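Local structure of putative nucleoprotein (4EWC) at residues A[237-242]-A[251-256]; A[272-277]-A[587-592]. The protein encapsidates the negative-strand viral RNA, shielding it from nucleases and forming the ribonucleoprotein that serves as template for transcription and replication. One frame throughout, in Å; residues are numbered along the deposited sequence.

Contact 1. Residues A[237-242]-A[251-256]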
ATOM      1  N   ARG A 237      37.346  19.499 -10.718  1.00 45.04           N
ATOM      2  CA  ARG A 237      35.963  19.912 -10.891  1.00 52.72           C
ATOM      3  C   ARG A 237      35.811  21.001 -11.967  1.00 53.87           C
ATOM      4  O   ARG A 237      36.791  21.659 -12.313  1.00 51.49           O
ATOM      5  CB  ARG A 237      35.370  20.339  -9.548  1.00 55.04           C
ATOM      6  CG  ARG A 237      36.052  21.517  -8.921  1.00 56.00           C
ATOM      7  CD  ARG A 237      35.490  21.806  -7.553  1.00 55.97           C
ATOM      8  NE  ARG A 237      36.108  23.014  -7.026  1.00 59.99           N
ATOM      9  CZ  ARG A 237      35.781  23.597  -5.883  1.00 55.95           C
ATOM     10  NH1 ARG A 237      34.827  23.092  -5.105  1.00 50.45           N
ATOM     11  NH2 ARG A 237      36.427  24.687  -5.520  1.00 59.99           N
ATOM     12  N   PRO A 238      34.587  21.178 -12.510  1.00 54.44           N
ATOM     13  CA  PRO A 238      34.460  22.128 -13.621  1.00 55.91           C
ATOM     14  C   PRO A 238      34.860  23.544 -13.202  1.00 59.86           C
ATOM     15  O   PRO A 238      34.770  23.886 -12.009  1.00 55.55           O
ATOM     16  CB  PRO A 238      32.965  22.077 -13.978  1.00 54.42           C
ATOM     17  CG  PRO A 238      32.456  20.814 -13.363  1.00 54.80           C
ATOM     18  CD  PRO A 238      33.276  20.615 -12.126  1.00 52.83           C
ATOM     19  N   LYS A 239      35.330  24.332 -14.173  1.00 55.84           N
ATOM     20  CA  LYS A 239      35.708  25.717 -13.926  1.00 58.17           C
ATOM     21  C   LYS A 239      34.476  26.595 -14.081  1.00 56.44           C
ATOM     22  O   LYS A 239      33.462  26.161 -14.618  1.00 56.72           O
ATOM     23  CB  LYS A 239      36.781  26.165 -14.912  1.00 63.96           C
ATOM     24  CG  LYS A 239      38.105  25.393 -14.859  1.00 61.74           C
ATOM     25  CD  LYS A 239      38.883  25.689 -13.582  1.00 65.01           C
ATOM     26  CE  LYS A 239      39.060  24.411 -12.754  1.00 74.29           C
ATOM     27  NZ  LYS A 239      39.983  24.557 -11.589  1.00 75.54           N
ATOM     28  N   ARG A 240      34.574  27.832 -13.615  1.00 54.68           N
ATOM     29  CA  ARG A 240      33.492  28.796 -13.758  1.00 53.35           C
ATOM     30  C   ARG A 240      33.000  28.933 -15.196  1.00 57.25           C
ATOM     31  O   ARG A 240      31.794  29.133 -15.435  1.00 57.65           O
ATOM     32  CB  ARG A 240      33.909  30.163 -13.197  1.00 55.85           C
ATOM     33  CG  ARG A 240      33.115  31.358 -13.733  1.00 63.21           C
ATOM     34  CD  ARG A 240      31.955  31.734 -12.832  1.00 68.26           C
ATOM     35  NE  ARG A 240      31.059  32.724 -13.463  1.00 77.92           N
ATOM     36  CZ  ARG A 240      30.873  33.974 -13.033  1.00 77.71           C
ATOM     37  NH1 ARG A 240      31.500  34.429 -11.947  1.00 75.60           N
ATOM     38  NH2 ARG A 240      30.038  34.765 -13.678  1.00 81.08           N
ATOM     39  N   SER A 241      33.919  28.817 -16.157  1.00 55.38           N
ATOM     40  CA  SER A 241      33.555  29.010 -17.562  1.00 59.43           C
ATOM     41  C   SER A 241      32.891  27.776 -18.125  1.00 57.26           C
ATOM     42  O   SER A 241      32.144  27.857 -19.098  1.00 58.61           O
ATOM     43  CB  SER A 241      34.768  29.420 -18.420  1.00 50.13           C
ATOM     44  OG  SER A 241      35.765  28.429 -18.408  1.00 55.98           O
ATOM     45  N   ASP A 242      33.161  26.636 -17.504  1.00 52.32           N
ATOM     46  CA  ASP A 242      32.585  25.375 -17.955  1.00 55.60           C
ATOM     47  C   ASP A 242      31.063  25.342 -17.750  1.00 57.01           C
ATOM     48  O   ASP A 242      30.336  24.794 -18.581  1.00 55.82           O
ATOM     49  CB  ASP A 242      33.266  24.201 -17.238  1.00 58.16           C
ATOM     50  CG  ASP A 242      34.706  24.011 -17.678  1.00 60.97           C
ATOM     51  OD1 ASP A 242      34.992  24.287 -18.867  1.00 58.58           O
ATOM     52  OD2 ASP A 242      35.549  23.591 -16.848  1.00 57.06           O
ATOM     53  N   ALA A 251      27.531  33.746  -9.560  1.00 69.59           N
ATOM     54  CA  ALA A 251      27.971  32.370  -9.324  1.00 64.01           C
ATOM     55  C   ALA A 251      29.451  32.148  -9.607  1.00 65.50           C
ATOM     56  O   ALA A 251      29.980  32.619 -10.602  1.00 65.16           O
ATOM     57  CB  ALA A 251      27.124  31.395 -10.144  1.00 60.50           C
ATOM     58  N   THR A 252      30.125  31.427  -8.723  1.00 64.63           N
ATOM     59  CA  THR A 252      31.534  31.132  -8.931  1.00 60.76           C
ATOM     60  C   THR A 252      31.753  29.621  -9.060  1.00 60.08           C
ATOM     61  O   THR A 252      30.789  28.844  -9.006  1.00 57.53           O
ATOM     62  CB  THR A 252      32.397  31.714  -7.802  1.00 58.56           C
ATOM     63  OG1 THR A 252      32.056  31.078  -6.566  1.00 60.71           O
ATOM     64  CG2 THR A 252      32.168  33.216  -7.678  1.00 47.42           C
ATOM     65  N   GLU A 253      33.011  29.226  -9.264  1.00 57.10           N
ATOM     66  CA  GLU A 253      33.367  27.821  -9.360  1.00 54.75           C
ATOM     67  C   GLU A 253      33.003  27.104  -8.063  1.00 54.81           C
ATOM     68  O   GLU A 253      32.319  26.089  -8.078  1.00 55.52           O
ATOM     69  CB  GLU A 253      34.862  27.629  -9.647  1.00 56.93           C
ATOM     70  CG  GLU A 253      35.302  26.171  -9.441  1.00 62.29           C
ATOM     71  CD  GLU A 253      36.787  25.923  -9.609  1.00 63.34           C
ATOM     72  OE1 GLU A 253      37.448  26.682 -10.343  1.00 68.82           O
ATOM     73  OE2 GLU A 253      37.290  24.946  -9.009  1.00 65.56           O
ATOM     74  N   SER A 254      33.478  27.652  -6.949  1.00 57.09           N
ATOM     75  CA  SER A 254      33.175  27.149  -5.617  1.00 55.80           C
ATOM     76  C   SER A 254      31.668  27.095  -5.399  1.00 55.57           C
ATOM     77  O   SER A 254      31.127  26.090  -4.912  1.00 56.93           O
ATOM     78  CB  SER A 254      33.818  28.053  -4.574  1.00 51.57           C
ATOM     79  OG  SER A 254      33.412  27.709  -3.267  1.00 69.15           O
ATOM     80  N   SER A 255      31.002  28.176  -5.777  1.00 50.74           N
ATOM     81  CA  SER A 255      29.564  28.351  -5.588  1.00 57.10           C
ATOM     82  C   SER A 255      28.750  27.238  -6.230  1.00 55.99           C
ATOM     83  O   SER A 255      27.851  26.665  -5.606  1.00 58.49           O
ATOM     84  CB  SER A 255      29.133  29.727  -6.147  1.00 57.86           C
ATOM     85  OG  SER A 255      27.794  29.729  -6.636  1.00 57.99           O
ATOM     86  N   ILE A 256      29.073  26.931  -7.476  1.00 52.37           N
ATOM     87  CA  ILE A 256      28.326  25.926  -8.212  1.00 52.23           C
ATOM     88  C   ILE A 256      28.685  24.521  -7.719  1.00 50.73           C
ATOM     89  O   ILE A 256      27.801  23.672  -7.543  1.00 46.75           O
ATOM     90  CB  ILE A 256      28.532  26.109  -9.732  1.00 50.85           C
ATOM     91  CG1 ILE A 256      28.088  27.527 -10.114  1.00 50.75           C
ATOM     92  CG2 ILE A 256      27.756  25.077 -10.514  1.00 46.36           C
ATOM     93  CD1 ILE A 256      28.182  27.834 -11.573  1.00 54.85           C
TER
HETATM   94  O   HOH W   1      33.276  23.687  -9.773  1.00 56.32           O
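The carboxylate of E253, first residue of helix 253-269, is gripped by two basic side chains of the opposing loop, R237 and K239, in a salt-bridge network. Both lie in R237-P238-K239-R240, a likely nuclear localization signal, which follows helix 226-236. R237 NE donates to the anti lone pair of E253 OE2 at 3.0 Å, with an N-H...O angle of 145°. Guanidinium and carboxylate stand nearly perpendicular, their planes 80° apart, and OE2 lies somewhat out of the guanidinium plane. On the other oxygen, K239 NZ forms a longer salt bridge to E253 OE1, 3.5 Å, the two side chains lying alongside and pointing the same way. The K239 backbone aims its CB away from the helix, but bends at chi2 and chi3 bring the ammonium back. Two positive groups would probably stabilise E253 as an anion. Closer to the E253 backbone, P238 O sits 3.5 Å from E253 CG, and a water donates to both P238 O and E253 O. A251 O lies over one face of the R240 guanidinium, without a hydrogen bond. R237 and P238 also pack on helix 142-162, through V154, L149 and M153. The loop is pinned from within by K239 N, which donates to D242 OD2 at 2.8 Å. At the start of the helix, T252 is the N-cap: its OG1 accepts from S255 N at 3.2 Å.

Contact 2. Residues A[272-277]-A[587-592]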
ATOM      1  N   ASP A 272      20.414   7.678   5.689  1.00 55.25           N
ATOM      2  CA  ASP A 272      20.540   7.801   7.142  1.00 50.17           C
ATOM      3  C   ASP A 272      19.239   8.190   7.795  1.00 54.55           C
ATOM      4  O   ASP A 272      18.939   7.751   8.905  1.00 58.60           O
ATOM      5  CB  ASP A 272      21.606   8.816   7.521  1.00 51.15           C
ATOM      6  CG  ASP A 272      22.935   8.537   6.849  1.00 70.80           C
ATOM      7  OD1 ASP A 272      23.147   7.402   6.340  1.00 66.72           O
ATOM      8  OD2 ASP A 272      23.778   9.466   6.831  1.00 72.59           O
ATOM      9  N   GLN A 273      18.459   9.026   7.124  1.00 49.09           N
ATOM     10  CA  GLN A 273      17.192   9.437   7.714  1.00 52.09           C
ATOM     11  C   GLN A 273      16.189   8.303   7.707  1.00 49.38           C
ATOM     12  O   GLN A 273      15.165   8.385   8.365  1.00 51.18           O
ATOM     13  CB  GLN A 273      16.639  10.677   7.024  1.00 46.38           C
ATOM     14  CG  GLN A 273      17.056  11.936   7.701  1.00 44.37           C
ATOM     15  CD  GLN A 273      16.475  13.139   7.026  1.00 48.13           C
ATOM     16  OE1 GLN A 273      16.925  13.537   5.952  1.00 49.44           O
ATOM     17  NE2 GLN A 273      15.442  13.718   7.631  1.00 46.30           N
ATOM     18  N   LEU A 274      16.481   7.247   6.955  1.00 49.42           N
ATOM     19  CA  LEU A 274      15.702   6.021   7.078  1.00 48.94           C
ATOM     20  C   LEU A 274      15.923   5.456   8.485  1.00 50.59           C
ATOM     21  O   LEU A 274      14.979   5.058   9.174  1.00 53.01           O
ATOM     22  CB  LEU A 274      16.111   5.012   6.020  1.00 47.64           C
ATOM     23  CG  LEU A 274      15.398   3.669   6.032  1.00 46.08           C
ATOM     24  CD1 LEU A 274      13.935   3.876   6.220  1.00 46.39           C
ATOM     25  CD2 LEU A 274      15.651   2.955   4.720  1.00 51.43           C
ATOM     26  N   PHE A 275      17.174   5.460   8.925  1.00 48.87           N
ATOM     27  CA  PHE A 275      17.508   4.897  10.224  1.00 54.18           C
ATOM     28  C   PHE A 275      17.285   5.842  11.382  1.00 53.54           C
ATOM     29  O   PHE A 275      16.923   5.403  12.471  1.00 58.67           O
ATOM     30  CB  PHE A 275      18.927   4.316  10.230  1.00 50.14           C
ATOM     31  CG  PHE A 275      19.057   3.109   9.367  1.00 50.92           C
ATOM     32  CD1 PHE A 275      18.558   1.899   9.794  1.00 51.94           C
ATOM     33  CD2 PHE A 275      19.614   3.196   8.102  1.00 49.93           C
ATOM     34  CE1 PHE A 275      18.641   0.789   9.004  1.00 48.70           C
ATOM     35  CE2 PHE A 275      19.697   2.099   7.296  1.00 49.62           C
ATOM     36  CZ  PHE A 275      19.213   0.880   7.756  1.00 54.71           C
ATOM     37  N   ALA A 276      17.496   7.131  11.160  1.00 50.37           N
ATOM     38  CA  ALA A 276      17.211   8.115  12.207  1.00 51.46           C
ATOM     39  C   ALA A 276      16.588   9.385  11.610  1.00 44.89           C
ATOM     40  O   ALA A 276      17.285  10.358  11.350  1.00 46.34           O
ATOM     41  CB  ALA A 276      18.481   8.430  13.010  1.00 50.98           C
ATOM     42  N   PRO A 277      15.266   9.350  11.377  1.00 43.76           N
ATOM     43  CA  PRO A 277      14.465  10.371  10.693  1.00 46.13           C
ATOM     44  C   PRO A 277      14.643  11.765  11.262  1.00 48.13           C
ATOM     45  O   PRO A 277      14.541  12.743  10.518  1.00 48.38           O
ATOM     46  CB  PRO A 277      13.023   9.928  10.958  1.00 47.61           C
ATOM     47  CG  PRO A 277      13.102   8.532  11.247  1.00 46.10           C
ATOM     48  CD  PRO A 277      14.438   8.213  11.800  1.00 45.26           C
ATOM     49  N   GLY A 587       3.623   5.331   4.611  1.00 41.40           N
ATOM     50  CA  GLY A 587       5.009   5.503   4.286  1.00 41.94           C
ATOM     51  C   GLY A 587       5.857   4.542   5.073  1.00 45.29           C
ATOM     52  O   GLY A 587       5.372   3.608   5.728  1.00 42.36           O
ATOM     53  N   LEU A 588       7.156   4.761   4.968  1.00 43.28           N
ATOM     54  CA  LEU A 588       8.104   4.170   5.881  1.00 47.98           C
ATOM     55  C   LEU A 588       7.732   4.801   7.236  1.00 52.05           C
ATOM     56  O   LEU A 588       7.041   5.825   7.276  1.00 60.03           O
ATOM     57  CB  LEU A 588       9.517   4.541   5.415  1.00 48.20           C
ATOM     58  CG  LEU A 588      10.219   3.787   4.253  1.00 42.81           C
ATOM     59  CD1 LEU A 588       9.344   3.456   3.072  1.00 45.41           C
ATOM     60  CD2 LEU A 588      11.405   4.563   3.756  1.00 37.58           C
ATOM     61  N   PHE A 589       8.130   4.208   8.349  1.00 48.22           N
ATOM     62  CA  PHE A 589       7.730   4.731   9.696  1.00 46.87           C
ATOM     63  C   PHE A 589       6.254   4.689  10.035  1.00 44.04           C
ATOM     64  O   PHE A 589       5.845   5.292  11.011  1.00 51.31           O
ATOM     65  CB  PHE A 589       8.211   6.162   9.965  1.00 40.23           C
ATOM     66  CG  PHE A 589       9.542   6.463   9.383  1.00 45.80           C
ATOM     67  CD1 PHE A 589      10.683   5.862   9.892  1.00 42.97           C
ATOM     68  CD2 PHE A 589       9.662   7.340   8.313  1.00 45.77           C
ATOM     69  CE1 PHE A 589      11.919   6.119   9.351  1.00 44.93           C
ATOM     70  CE2 PHE A 589      10.900   7.618   7.764  1.00 44.97           C
ATOM     71  CZ  PHE A 589      12.032   7.007   8.287  1.00 47.05           C
ATOM     72  N   SER A 590       5.451   3.992   9.250  1.00 45.56           N
ATOM     73  CA  SER A 590       4.003   4.012   9.464  1.00 54.93           C
ATOM     74  C   SER A 590       3.614   3.011  10.551  1.00 57.15           C
ATOM     75  O   SER A 590       2.500   3.027  11.053  1.00 53.56           O
ATOM     76  CB  SER A 590       3.267   3.679   8.176  1.00 56.90           C
ATOM     77  OG  SER A 590       3.397   2.285   7.908  1.00 67.86           O
ATOM     78  N   ILE A 591       4.549   2.119  10.867  1.00 63.79           N
ATOM     79  CA  ILE A 591       4.460   1.235  12.020  1.00 61.37           C
ATOM     80  C   ILE A 591       5.562   1.617  13.015  1.00 61.51           C
ATOM     81  O   ILE A 591       6.746   1.654  12.660  1.00 64.98           O
ATOM     82  CB  ILE A 591       4.655  -0.238  11.615  1.00 62.21           C
ATOM     83  CG1 ILE A 591       3.517  -0.730  10.713  1.00 54.65           C
ATOM     84  CG2 ILE A 591       4.775  -1.098  12.853  1.00 60.91           C
ATOM     85  CD1 ILE A 591       3.662  -2.186  10.277  1.00 50.43           C
ATOM     86  N   ASP A 592       5.166   1.913  14.251  1.00 68.89           N
ATOM     87  CA  ASP A 592       6.099   2.307  15.319  1.00 75.92           C
ATOM     88  C   ASP A 592       6.126   1.272  16.442  1.00 83.59           C
ATOM     89  O   ASP A 592       5.074   0.774  16.851  1.00 80.71           O
ATOM     90  CB  ASP A 592       5.699   3.663  15.903  1.00 71.41           C
TER
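The F589 ring points at segment 272-277, a weakly bonded helical turn running into P277, meeting P277 over one face and the carbonyl oxygen of L274 at its edge; L588 CB lies against the other face. P277 CG comes to 3.3 Å from F589 CE1 and to 3.5 Å from F589 CZ, so the pyrrolidine rests over the outer end of the ring. L274 O lies in the ring plane, 3.2 Å from F589 CE1, where the partly positive rim of an aromatic ring meets an oxygen; Q273 O approaches F589 CZ obliquely at 3.4 Å. No hydrogen bond joins the two segments. L274 and L588 add an aliphatic contact next to the ring: their side chains cross at about a right angle, with L274 CD1 3.6 Å from L588 CD2. L274 has CG anti to its backbone N (chi1 179°), a torsion that carries CD1 across to L588 although its CB does not point there. F589 is presented by a type II beta turn from G587 to S590, in which it takes the third position with a positive phi of 65°. Within 272-277, Q273 NE2 donates to P277 O at 3.2 Å, an almost straight bond, while Q273 OE1 accepts from G297 N. The contact is buried at a subunit interface: W514 of the second subunit meets the F589 ring, and S513 of that subunit hydrogen-bonds F589 O. Within the chain, L274 and L588 pack on helix 438-449 through T443 and V447, and L588 also reaches helix 457-463, so this C-terminal loop beyond strand 577-583 lies against helix 272-275 and both of these helices.

The two contacts lie in series along the chain: contact 1 closes before contact 2 opens, and helix 253-269, whose first turn belongs to contact 1, is followed directly by helix 272-275 of contact 2. Their centres are 36 Å apart and their nearest atoms about 20 Å, so they do not touch. Contact 1 sits peripherally, about 27 Å from the chain centre, joining neighbouring parts of the sequence by charge; contact 2, about 10 Å from that centre, bridges 309 intervening residues by apolar packing. The second subunit reaches contact 2 but does not touch the segments of contact 1, which holds the likely nuclear localization signal.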